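Local coordinates for lectin 2 (Agrocybe aegerita, PDB 4TQJ), which binds glycans through specific recognition of a non-reducing terminal N-acetylglucosamine, at residues T1-I5 and D238-D242; V13-A19 and V343-G349; K137-V141 and T154-F160. The protein carries 1 engineered substitution. All coordinates share one frame; numbering follows the deposited sequence.

Contact 1: T1-I5 and D238-D242; sequences TSNVI and DGTAD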
ATOM      1  N   THR A   1      12.868 -13.729   9.769  1.00 18.67           N
ATOM      2  CA  THR A   1      12.135 -13.792   8.502  1.00 24.98           C
ATOM      3  C   THR A   1      13.086 -13.949   7.326  1.00 25.68           C
ATOM      4  O   THR A   1      14.131 -13.311   7.275  1.00 29.31           O
ATOM      5  CB  THR A   1      11.267 -12.528   8.239  1.00 27.60           C
ATOM      6  OG1 THR A   1      10.298 -12.364   9.282  1.00 22.01           O
ATOM      7  CG2 THR A   1      10.531 -12.644   6.877  1.00 22.72           C
ATOM      8  N   SER A   2      12.708 -14.815   6.392  1.00 25.19           N
ATOM      9  CA  SER A   2      13.401 -14.982   5.124  1.00 28.38           C
ATOM     10  C   SER A   2      12.351 -14.869   4.013  1.00 27.22           C
ATOM     11  O   SER A   2      11.287 -15.464   4.122  1.00 29.62           O
ATOM     12  CB  SER A   2      14.047 -16.377   5.054  1.00 27.81           C
ATOM     13  OG  SER A   2      15.350 -16.408   5.612  1.00 29.41           O
ATOM     14  N   ASN A   3      12.615 -14.107   2.957  1.00 31.04           N
ATOM     15  CA  ASN A   3      11.747 -14.208   1.780  1.00 27.19           C
ATOM     16  C   ASN A   3      11.984 -15.556   1.087  1.00 23.76           C
ATOM     17  O   ASN A   3      13.121 -15.944   0.867  1.00 19.81           O
ATOM     18  CB  ASN A   3      11.964 -13.039   0.824  1.00 39.94           C
ATOM     19  CG  ASN A   3      10.877 -11.972   0.951  1.00 45.55           C
ATOM     20  OD1 ASN A   3      10.706 -11.368   2.019  1.00 43.01           O
ATOM     21  ND2 ASN A   3      10.142 -11.732  -0.144  1.00 35.56           N
ATOM     22  N   VAL A   4      10.915 -16.284   0.788  1.00 20.65           N
ATOM     23  CA  VAL A   4      11.043 -17.662   0.310  1.00 15.38           C
ATOM     24  C   VAL A   4      10.043 -17.990  -0.807  1.00 16.62           C
ATOM     25  O   VAL A   4       8.899 -17.524  -0.807  1.00 14.32           O
ATOM     26  CB  VAL A   4      10.852 -18.675   1.472  1.00 22.09           C
ATOM     27  CG1 VAL A   4      10.588 -20.074   0.928  1.00 23.30           C
ATOM     28  CG2 VAL A   4      12.062 -18.673   2.417  1.00 16.87           C
ATOM     29  N   ILE A   5      10.486 -18.806  -1.753  1.00 15.00           N
ATOM     30  CA  ILE A   5       9.657 -19.197  -2.881  1.00 15.19           C
ATOM     31  C   ILE A   5       9.590 -20.712  -2.935  1.00 12.76           C
ATOM     32  O   ILE A   5      10.626 -21.364  -3.046  1.00 12.36           O
ATOM     33  CB  ILE A   5      10.258 -18.656  -4.181  1.00 13.35           C
ATOM     34  CG1 ILE A   5      10.152 -17.131  -4.183  1.00 17.73           C
ATOM     35  CG2 ILE A   5       9.564 -19.253  -5.400  1.00 11.31           C
ATOM     36  CD1 ILE A   5      10.857 -16.487  -5.330  1.00 14.13           C
ATOM     37  N   ASP A 238      17.569 -15.264  12.636  1.00 18.64           N
ATOM     38  CA  ASP A 238      18.841 -14.768  12.094  1.00 18.93           C
ATOM     39  C   ASP A 238      18.749 -14.328  10.636  1.00 20.37           C
ATOM     40  O   ASP A 238      19.745 -13.910  10.048  1.00 21.65           O
ATOM     41  CB  ASP A 238      19.962 -15.801  12.253  1.00 19.99           C
ATOM     42  CG  ASP A 238      19.943 -16.869  11.173  1.00 17.57           C
ATOM     43  OD1 ASP A 238      18.906 -17.070  10.513  1.00 18.55           O
ATOM     44  OD2 ASP A 238      20.974 -17.531  10.987  1.00 20.20           O
ATOM     45  N   GLY A 239      17.564 -14.440  10.044  1.00 21.43           N
ATOM     46  CA  GLY A 239      17.363 -13.997   8.676  1.00 20.65           C
ATOM     47  C   GLY A 239      17.707 -15.018   7.603  1.00 25.08           C
ATOM     48  O   GLY A 239      17.510 -14.747   6.416  1.00 21.58           O
ATOM     49  N   THR A 240      18.224 -16.182   8.003  1.00 19.33           N
ATOM     50  CA  THR A 240      18.474 -17.267   7.054  1.00 15.99           C
ATOM     51  C   THR A 240      17.444 -18.388   7.206  1.00 18.59           C
ATOM     52  O   THR A 240      16.867 -18.587   8.290  1.00 13.76           O
ATOM     53  CB  THR A 240      19.912 -17.861   7.160  1.00 15.68           C
ATOM     54  OG1 THR A 240      20.064 -18.572   8.388  1.00 19.61           O
ATOM     55  CG2 THR A 240      20.970 -16.750   7.082  1.00 19.25           C
ATOM     56  N   ALA A 241      17.221 -19.113   6.110  1.00 14.45           N
ATOM     57  CA  ALA A 241      16.212 -20.164   6.066  1.00 11.90           C
ATOM     58  C   ALA A 241      16.655 -21.478   6.728  1.00 14.00           C
ATOM     59  O   ALA A 241      17.679 -22.064   6.371  1.00 11.45           O
ATOM     60  CB  ALA A 241      15.794 -20.416   4.627  1.00 18.55           C
ATOM     61  N   ASP A 242      15.864 -21.927   7.692  1.00 11.03           N
ATOM     62  CA  ASP A 242      16.015 -23.267   8.256  1.00 14.71           C
ATOM     63  C   ASP A 242      15.106 -24.240   7.527  1.00 17.02           C
ATOM     64  O   ASP A 242      14.352 -23.844   6.636  1.00 13.61           O
ATOM     65  CB  ASP A 242      15.709 -23.221   9.748  1.00  9.87           C
ATOM     66  CG  ASP A 242      16.538 -22.171  10.448  1.00 12.59           C
ATOM     67  OD1 ASP A 242      17.722 -22.447  10.692  1.00 10.52           O
ATOM     68  OD2 ASP A 242      16.030 -21.058  10.697  1.00 14.26           O
TER

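Contact 2: V13-A19 and V343-G349; sequences VASRGFA and VDLTGDG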
ATOM      1  N   VAL A  13       4.786 -13.511   0.351  1.00 18.12           N
ATOM      2  CA  VAL A  13       3.883 -12.546   0.932  1.00 16.39           C
ATOM      3  C   VAL A  13       4.585 -12.003   2.168  1.00 19.87           C
ATOM      4  O   VAL A  13       5.183 -12.760   2.931  1.00 17.76           O
ATOM      5  CB  VAL A  13       2.553 -13.206   1.325  1.00 19.49           C
ATOM      6  CG1 VAL A  13       1.657 -12.208   2.030  1.00 16.87           C
ATOM      7  CG2 VAL A  13       1.858 -13.803   0.088  1.00 16.46           C
ATOM      8  N   ALA A  14       4.537 -10.693   2.363  1.00 15.77           N
ATOM      9  CA  ALA A  14       5.265 -10.085   3.473  1.00 17.15           C
ATOM     10  C   ALA A  14       4.720 -10.611   4.809  1.00 15.65           C
ATOM     11  O   ALA A  14       3.505 -10.752   4.974  1.00 12.17           O
ATOM     12  CB  ALA A  14       5.150  -8.584   3.401  1.00 15.11           C
ATOM     13  N   SER A  15       5.619 -10.923   5.741  1.00 13.07           N
ATOM     14  CA  SER A  15       5.224 -11.403   7.061  1.00 12.84           C
ATOM     15  C   SER A  15       4.528 -10.309   7.881  1.00 15.02           C
ATOM     16  O   SER A  15       3.758 -10.592   8.800  1.00 14.90           O
ATOM     17  CB  SER A  15       6.426 -11.981   7.818  1.00 16.55           C
ATOM     18  OG  SER A  15       7.197 -10.966   8.438  1.00 18.42           O
ATOM     19  N   ARG A  16       4.791  -9.057   7.531  1.00 15.17           N
ATOM     20  CA  ARG A  16       4.139  -7.929   8.181  1.00 15.03           C
ATOM     21  C   ARG A  16       3.588  -7.041   7.077  1.00 17.03           C
ATOM     22  O   ARG A  16       4.348  -6.440   6.328  1.00 15.17           O
ATOM     23  CB  ARG A  16       5.137  -7.171   9.063  1.00 16.18           C
ATOM     24  CG  ARG A  16       4.507  -6.081   9.929  1.00 16.78           C
ATOM     25  CD  ARG A  16       5.507  -5.436  10.901  1.00 20.99           C
ATOM     26  NE  ARG A  16       4.918  -4.233  11.479  1.00 22.00           N
ATOM     27  CZ  ARG A  16       4.423  -4.147  12.707  1.00 23.90           C
ATOM     28  NH1 ARG A  16       4.489  -5.193  13.524  1.00 23.00           N
ATOM     29  NH2 ARG A  16       3.871  -3.009  13.122  1.00 21.09           N
ATOM     30  N   GLY A  17       2.263  -7.000   6.954  1.00 15.10           N
ATOM     31  CA  GLY A  17       1.617  -6.218   5.921  1.00 13.54           C
ATOM     32  C   GLY A  17       0.125  -6.489   5.761  1.00 15.35           C
ATOM     33  O   GLY A  17      -0.524  -7.122   6.605  1.00 14.63           O
ATOM     34  N   PHE A  18      -0.433  -6.003   4.661  1.00 14.91           N
ATOM     35  CA  PHE A  18      -1.855  -6.160   4.424  1.00 11.88           C
ATOM     36  C   PHE A  18      -2.039  -6.922   3.129  1.00 15.08           C
ATOM     37  O   PHE A  18      -2.189  -6.327   2.061  1.00 11.79           O
ATOM     38  CB  PHE A  18      -2.541  -4.798   4.375  1.00 14.31           C
ATOM     39  CG  PHE A  18      -2.211  -3.915   5.547  1.00 15.72           C
ATOM     40  CD1 PHE A  18      -3.093  -3.792   6.613  1.00 18.80           C
ATOM     41  CD2 PHE A  18      -1.021  -3.217   5.590  1.00 16.95           C
ATOM     42  CE1 PHE A  18      -2.793  -2.992   7.698  1.00 16.47           C
ATOM     43  CE2 PHE A  18      -0.716  -2.409   6.675  1.00 23.17           C
ATOM     44  CZ  PHE A  18      -1.602  -2.301   7.730  1.00 18.27           C
ATOM     45  N   ALA A  19      -1.999  -8.253   3.210  1.00 10.85           N
ATOM     46  CA  ALA A  19      -2.080  -9.041   1.984  1.00 13.00           C
ATOM     47  C   ALA A  19      -3.347  -8.755   1.176  1.00 11.13           C
ATOM     48  O   ALA A  19      -4.441  -8.640   1.731  1.00 12.93           O
ATOM     49  CB  ALA A  19      -1.945 -10.560   2.277  1.00 10.42           C
ATOM     50  N   VAL A 343      -1.698 -15.674   6.407  1.00 10.59           N
ATOM     51  CA  VAL A 343      -0.973 -14.461   6.013  1.00 10.67           C
ATOM     52  C   VAL A 343      -1.400 -13.269   6.868  1.00 11.87           C
ATOM     53  O   VAL A 343      -2.507 -13.234   7.364  1.00 12.14           O
ATOM     54  CB  VAL A 343      -1.219 -14.091   4.517  1.00 12.11           C
ATOM     55  CG1 VAL A 343      -0.607 -15.122   3.565  1.00 11.48           C
ATOM     56  CG2 VAL A 343      -2.694 -13.898   4.239  1.00 11.42           C
ATOM     57  N   ASP A 344      -0.527 -12.282   7.016  1.00 12.43           N
ATOM     58  CA  ASP A 344      -0.877 -11.076   7.750  1.00 11.63           C
ATOM     59  C   ASP A 344      -1.801 -10.231   6.880  1.00 11.81           C
ATOM     60  O   ASP A 344      -1.452  -9.860   5.754  1.00 11.98           O
ATOM     61  CB  ASP A 344       0.387 -10.287   8.120  1.00 10.31           C
ATOM     62  CG  ASP A 344       0.123  -9.187   9.129  1.00 15.32           C
ATOM     63  OD1 ASP A 344      -0.952  -9.226   9.775  1.00 11.05           O
ATOM     64  OD2 ASP A 344       0.998  -8.285   9.280  1.00 11.87           O
ATOM     65  N   LEU A 345      -2.989  -9.956   7.398  1.00 12.17           N
ATOM     66  CA  LEU A 345      -3.942  -9.081   6.727  1.00 12.81           C
ATOM     67  C   LEU A 345      -4.011  -7.713   7.397  1.00 14.10           C
ATOM     68  O   LEU A 345      -4.682  -6.802   6.888  1.00 13.53           O
ATOM     69  CB  LEU A 345      -5.334  -9.701   6.755  1.00 10.94           C
ATOM     70  CG  LEU A 345      -5.497 -11.026   6.034  1.00 12.50           C
ATOM     71  CD1 LEU A 345      -6.862 -11.662   6.384  1.00 11.78           C
ATOM     72  CD2 LEU A 345      -5.343 -10.795   4.544  1.00 13.45           C
ATOM     73  N   THR A 346      -3.328  -7.567   8.537  1.00 11.56           N
ATOM     74  CA  THR A 346      -3.586  -6.422   9.418  1.00 15.69           C
ATOM     75  C   THR A 346      -2.369  -5.598   9.841  1.00 15.63           C
ATOM     76  O   THR A 346      -2.493  -4.715  10.684  1.00 16.02           O
ATOM     77  CB  THR A 346      -4.298  -6.865  10.710  1.00 17.22           C
ATOM     78  OG1 THR A 346      -3.367  -7.579  11.536  1.00 14.31           O
ATOM     79  CG2 THR A 346      -5.485  -7.740  10.390  1.00 15.20           C
ATOM     80  N   GLY A 347      -1.198  -5.902   9.290  1.00 15.94           N
ATOM     81  CA  GLY A 347      -0.012  -5.100   9.538  1.00 12.81           C
ATOM     82  C   GLY A 347       0.709  -5.258  10.868  1.00 17.30           C
ATOM     83  O   GLY A 347       1.611  -4.468  11.173  1.00 16.35           O
ATOM     84  N   ASP A 348       0.337  -6.254  11.671  1.00 14.98           N
ATOM     85  CA  ASP A 348       1.010  -6.440  12.948  1.00 17.03           C
ATOM     86  C   ASP A 348       2.083  -7.548  12.925  1.00 16.33           C
ATOM     87  O   ASP A 348       2.662  -7.862  13.953  1.00 15.92           O
ATOM     88  CB  ASP A 348      -0.004  -6.672  14.078  1.00 14.59           C
ATOM     89  CG  ASP A 348      -0.648  -8.050  14.013  1.00 16.84           C
ATOM     90  OD1 ASP A 348      -0.557  -8.699  12.949  1.00 17.32           O
ATOM     91  OD2 ASP A 348      -1.250  -8.478  15.021  1.00 17.38           O
ATOM     92  N   GLY A 349       2.354  -8.130  11.758  1.00 13.91           N
ATOM     93  CA  GLY A 349       3.360  -9.188  11.650  1.00 14.24           C
ATOM     94  C   GLY A 349       2.949 -10.539  12.232  1.00 15.44           C
ATOM     95  O   GLY A 349       3.754 -11.472  12.317  1.00 15.23           O
TER
HETATM   96  O   HOH W   1       1.268  -9.173   4.327  1.00 12.57           O
HETATM   97  O   HOH W   2       2.002 -12.887   5.897  1.00 13.28           O
HETATM   98  O   HOH W   3       6.168 -11.057  11.080  1.00 15.11           O

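Contact 3: K137-V141 and T154-F160; sequences KGVLV and TLVLKDF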
ATOM      1  N   LYS A 137      17.322 -29.103 -19.114  1.00 19.24           N
ATOM      2  CA  LYS A 137      18.767 -29.221 -18.950  1.00 20.61           C
ATOM      3  C   LYS A 137      19.288 -28.539 -17.685  1.00 19.93           C
ATOM      4  O   LYS A 137      20.481 -28.556 -17.402  1.00 19.92           O
ATOM      5  CB  LYS A 137      19.492 -28.656 -20.178  1.00 27.25           C
ATOM      6  CG  LYS A 137      19.151 -29.322 -21.500  1.00 28.96           C
ATOM      7  CD  LYS A 137      20.032 -28.731 -22.608  1.00 37.64           C
ATOM      8  CE  LYS A 137      19.433 -28.920 -24.003  1.00 41.21           C
ATOM      9  NZ  LYS A 137      19.330 -30.350 -24.404  1.00 35.52           N
ATOM     10  N   GLY A 138      18.398 -27.921 -16.926  1.00 19.88           N
ATOM     11  CA  GLY A 138      18.813 -27.287 -15.697  1.00 17.07           C
ATOM     12  C   GLY A 138      18.036 -26.033 -15.398  1.00 16.97           C
ATOM     13  O   GLY A 138      16.875 -25.916 -15.770  1.00 17.87           O
ATOM     14  N   VAL A 139      18.678 -25.104 -14.700  1.00 18.31           N
ATOM     15  CA  VAL A 139      18.041 -23.859 -14.295  1.00 17.11           C
ATOM     16  C   VAL A 139      18.277 -22.811 -15.362  1.00 24.13           C
ATOM     17  O   VAL A 139      19.415 -22.425 -15.610  1.00 20.13           O
ATOM     18  CB  VAL A 139      18.643 -23.325 -12.995  1.00 19.45           C
ATOM     19  CG1 VAL A 139      17.944 -22.031 -12.562  1.00 15.87           C
ATOM     20  CG2 VAL A 139      18.572 -24.381 -11.916  1.00 17.87           C
ATOM     21  N   LEU A 140      17.198 -22.371 -15.998  1.00 22.13           N
ATOM     22  CA  LEU A 140      17.268 -21.334 -17.012  1.00 20.13           C
ATOM     23  C   LEU A 140      16.875 -20.021 -16.375  1.00 24.53           C
ATOM     24  O   LEU A 140      15.866 -19.951 -15.668  1.00 21.93           O
ATOM     25  CB  LEU A 140      16.292 -21.627 -18.157  1.00 21.01           C
ATOM     26  CG  LEU A 140      16.675 -22.634 -19.236  1.00 25.59           C
ATOM     27  CD1 LEU A 140      18.025 -22.290 -19.816  1.00 29.42           C
ATOM     28  CD2 LEU A 140      16.661 -24.054 -18.694  1.00 20.29           C
ATOM     29  N   VAL A 141      17.670 -18.987 -16.619  1.00 16.52           N
ATOM     30  CA  VAL A 141      17.358 -17.656 -16.124  1.00 19.96           C
ATOM     31  C   VAL A 141      17.317 -16.647 -17.272  1.00 24.30           C
ATOM     32  O   VAL A 141      18.178 -16.656 -18.153  1.00 22.85           O
ATOM     33  CB  VAL A 141      18.376 -17.193 -15.060  1.00 14.75           C
ATOM     34  CG1 VAL A 141      18.250 -15.699 -14.802  1.00 21.48           C
ATOM     35  CG2 VAL A 141      18.182 -17.964 -13.771  1.00 18.58           C
ATOM     36  N   THR A 154      18.912 -18.241 -20.419  1.00 28.29           N
ATOM     37  CA  THR A 154      20.263 -18.756 -20.335  1.00 25.72           C
ATOM     38  C   THR A 154      20.376 -19.878 -19.313  1.00 25.07           C
ATOM     39  O   THR A 154      19.914 -19.756 -18.168  1.00 21.56           O
ATOM     40  CB  THR A 154      21.227 -17.620 -19.952  1.00 27.10           C
ATOM     41  OG1 THR A 154      21.181 -16.595 -20.958  1.00 32.22           O
ATOM     42  CG2 THR A 154      22.624 -18.136 -19.835  1.00 23.55           C
ATOM     43  N   LEU A 155      20.988 -20.976 -19.726  1.00 22.70           N
ATOM     44  CA  LEU A 155      21.222 -22.080 -18.808  1.00 19.64           C
ATOM     45  C   LEU A 155      22.334 -21.643 -17.876  1.00 27.55           C
ATOM     46  O   LEU A 155      23.478 -21.529 -18.299  1.00 31.22           O
ATOM     47  CB  LEU A 155      21.613 -23.337 -19.590  1.00 22.30           C
ATOM     48  CG  LEU A 155      21.827 -24.646 -18.827  1.00 23.17           C
ATOM     49  CD1 LEU A 155      20.575 -25.044 -18.058  1.00 23.94           C
ATOM     50  CD2 LEU A 155      22.217 -25.757 -19.797  1.00 23.85           C
ATOM     51  N   VAL A 156      21.997 -21.372 -16.619  1.00 24.72           N
ATOM     52  CA  VAL A 156      22.968 -20.852 -15.662  1.00 30.63           C
ATOM     53  C   VAL A 156      23.508 -21.910 -14.704  1.00 31.14           C
ATOM     54  O   VAL A 156      24.516 -21.683 -14.021  1.00 30.42           O
ATOM     55  CB  VAL A 156      22.398 -19.670 -14.840  1.00 32.79           C
ATOM     56  CG1 VAL A 156      21.865 -18.597 -15.755  1.00 27.95           C
ATOM     57  CG2 VAL A 156      21.321 -20.159 -13.875  1.00 26.73           C
ATOM     58  N   LEU A 157      22.834 -23.053 -14.653  1.00 23.95           N
ATOM     59  CA  LEU A 157      23.254 -24.152 -13.796  1.00 25.96           C
ATOM     60  C   LEU A 157      22.722 -25.469 -14.356  1.00 26.14           C
ATOM     61  O   LEU A 157      21.515 -25.610 -14.563  1.00 22.22           O
ATOM     62  CB  LEU A 157      22.739 -23.944 -12.371  1.00 27.64           C
ATOM     63  CG  LEU A 157      23.238 -24.945 -11.323  1.00 21.78           C
ATOM     64  CD1 LEU A 157      24.736 -24.755 -11.091  1.00 24.94           C
ATOM     65  CD2 LEU A 157      22.479 -24.800 -10.012  1.00 22.84           C
ATOM     66  N   LYS A 158      23.617 -26.425 -14.607  1.00 17.99           N
ATOM     67  CA  LYS A 158      23.223 -27.707 -15.179  1.00 19.11           C
ATOM     68  C   LYS A 158      22.895 -28.745 -14.106  1.00 25.45           C
ATOM     69  O   LYS A 158      23.595 -29.748 -13.949  1.00 20.84           O
ATOM     70  CB  LYS A 158      24.305 -28.232 -16.125  1.00 24.94           C
ATOM     71  CG  LYS A 158      24.577 -27.315 -17.328  1.00 26.72           C
ATOM     72  CD  LYS A 158      25.424 -28.023 -18.391  1.00 33.19           C
ATOM     73  CE  LYS A 158      25.656 -27.141 -19.611  1.00 30.76           C
ATOM     74  NZ  LYS A 158      26.538 -27.802 -20.626  1.00 35.07           N
ATOM     75  N   ASP A 159      21.804 -28.497 -13.388  1.00 20.51           N
ATOM     76  CA  ASP A 159      21.401 -29.332 -12.277  1.00 17.04           C
ATOM     77  C   ASP A 159      19.986 -28.921 -11.897  1.00 18.13           C
ATOM     78  O   ASP A 159      19.512 -27.873 -12.332  1.00 16.16           O
ATOM     79  CB  ASP A 159      22.330 -29.113 -11.097  1.00 20.20           C
ATOM     80  CG  ASP A 159      22.437 -30.337 -10.203  1.00 27.64           C
ATOM     81  OD1 ASP A 159      21.561 -31.242 -10.280  1.00 26.78           O
ATOM     82  OD2 ASP A 159      23.400 -30.381  -9.410  1.00 32.23           O
ATOM     83  N   PHE A 160      19.318 -29.737 -11.088  1.00 15.58           N
ATOM     84  CA  PHE A 160      17.939 -29.460 -10.668  1.00 16.73           C
ATOM     85  C   PHE A 160      16.929 -29.479 -11.826  1.00 15.86           C
ATOM     86  O   PHE A 160      15.864 -28.885 -11.720  1.00 14.93           O
ATOM     87  CB  PHE A 160      17.852 -28.109  -9.941  1.00 14.65           C
ATOM     88  CG  PHE A 160      18.738 -28.013  -8.738  1.00 17.43           C
ATOM     89  CD1 PHE A 160      18.444 -28.731  -7.580  1.00 14.81           C
ATOM     90  CD2 PHE A 160      19.861 -27.205  -8.754  1.00 16.52           C
ATOM     91  CE1 PHE A 160      19.266 -28.652  -6.470  1.00 14.12           C
ATOM     92  CE2 PHE A 160      20.694 -27.126  -7.647  1.00 18.20           C
ATOM     93  CZ  PHE A 160      20.395 -27.850  -6.504  1.00 19.85           C
TER

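Contact 1: T1-I5 and D238-D242
Ser-2 reaches across to Gly-239 with its hydroxyl, and this is the polar bond between T1-I5 and D238-D242: OG donates to Gly-239 O over 2.8 Å. The Ser-2 side chain points toward the loop, and chi1 of -88°, with OG anti to the carbonyl carbon, puts the hydroxyl by Gly-239 O. OG does not approach in the plane of the Gly-239 carbonyl but stands 65° above it, riding over the peptide so that Thr-240 C is only 3.3 Å from Ser-2 OG. The Ala-241 methyl also comes near, CB 4.2 Å from Ser-2 OG. One residue back, Thr-1 turns its side chain away and offers its carbonyl instead, Thr-1 O taking a CA-H...O contact from Gly-239 CA at 3.6 Å. D238-D242 belongs to an FG-GAP-like DxTGDGxxD loop of the beta-propeller, joining strands 230-233 and 242-246. Within it Asp-238 makes an Asx turn: OD1 receives Thr-240 N at 2.7 Å from above the carboxylate plane, and Thr-240 OG1 at 2.8 Å on the syn side. That double grip steadies the peptide that Ser-2 touches. Asp-234 OD2 adds a second tie, accepting from both Thr-1 N and Gly-239 N. Further along, Val-4 and Ala-241 both rest on Ala-177 of strand 173-177.

Contact 2: V13-A19 and V343-G349
An FG-GAP-like DLTGDG loop, which joins strands 339-343 and 352-356 of one propeller blade, receives the V13-A19 segment that leads into strand 20-25. Asp-344 is the hub. With CG anti to the backbone N (chi1 -168°) its carboxylate swings toward Gly-17, whose N donates to OD2 at 2.9 Å. Gly-349 N reaches Asp-344 OD2 at 2.8 Å, so this oxygen is held by two N-H groups on opposite faces, which should restrict rotation of the carboxylate. OD1 looks after the loop itself, accepting Thr-346 N from above its plane in an Asx turn. The Asp-344 backbone takes part too: its O accepts Ala-19 N at 3.1 Å, nearly straight and in the carbonyl plane. Gly-17 O in turn accepts Gly-347 N from above its own plane. Two waters bridge Ala-14 O to the main chain of Asp-344, one donating to its O and the other accepting from its N.

Phe-18 lies against the loop with Gly-347 CA over its ring face, a CH-pi contact 4.0 Å from the centroid. Apolar contact is made where Ala-19 CB meets Val-343 CG2 at 3.9 Å, and both residues pack on Met-398 of strand 395-399. The dimer interface is close by: Arg-33 of the second subunit makes a cation-pi contact with Phe-18, and Asn-91 of that subunit bonds Gly-347 O through ND2 and Arg-16 NH2 through its main-chain O. The Arg-16 chain runs extended past Gly-349, and chi4 of 103° turns the guanidinium so that Gly-347 O lies 3.1 Å above the centre of its plane.

Contact 3: K137-V141 and T154-F160
Leu-157 O is gripped from several sides. Val-139 N gives it the main bond, 2.9 Å and close to straight; Asp-159 N adds a weak one of 3.1 Å across the inverse gamma turn centred on Lys-158; and Gly-138 CA brings a CA-H to Leu-157 O at 3.4 Å. From here the strands run antiparallel. Val-139 O accepts Val-156 N almost end-on, while at the far end Val-141 and Thr-154 exchange two bonds, the shorter from Val-141 N to Thr-154 O at 2.8 Å. Between Val-139 and Leu-140 the register slips by one: Val-139 faces Leu-157 but Leu-140 faces Leu-155, leaving Val-156 as the extra residue of a beta bulge.

Val-156 at the bulge brings its two methyls to Val-139 and Val-141. Its CG1 nestles against Val-141 CB at 3.8 Å, the two side chains crossing at about a right angle, and its CG2 also meets Val-139 CG1. Val-139 CG2 points on toward Phe-160, whose ring has Leu-157 CD2 at its edge and Trp-167 beside it. On the other face, Leu-140 CD1 presses on the Leu-155 backbone, 3.4 Å from Leu-155 CA, a tight contact, and also meets its CB. Leu-155, its CG anti to the backbone N (chi1 -176°), stretches back along the hairpin until CD1 touches Gly-138 CA at 3.7 Å.

Val-139 and Val-141 also sit on Ile-132 of the neighbouring strand 130-134, whereas Val-139, Leu-157 and Phe-160 pack on Ile-187 of the following sheet. This is the outer hairpin of a four-stranded antiparallel blade, its last strand at the sheet edge and the face carrying Val-139 and Leu-157 packed on the next sheet, as in a beta-propeller.

Overall arrangement
From the N terminus, T1-I5 first joins the edge of the sheet containing strand 173-177 and, in contact 1, meets the loop before strand 242-246. The chain then reaches V13-A19, just before strand 20-25, and contact 2 joins it to the loop after strand 339-343. Their segments alternate, so the two long closures cross, and they touch where Thr-1 meets Ser-15. Contact 3 is local, a hairpin of the 117-157 sheet lying within both closures; its centre is about 33 Å from that of contact 2, on the opposite side of the chain's centre. T1-I5 is tied to a mid-chain sheet and V13-A19 to the last one, while C-terminal strand 395-399 completes the first sheet and closes the propeller ring.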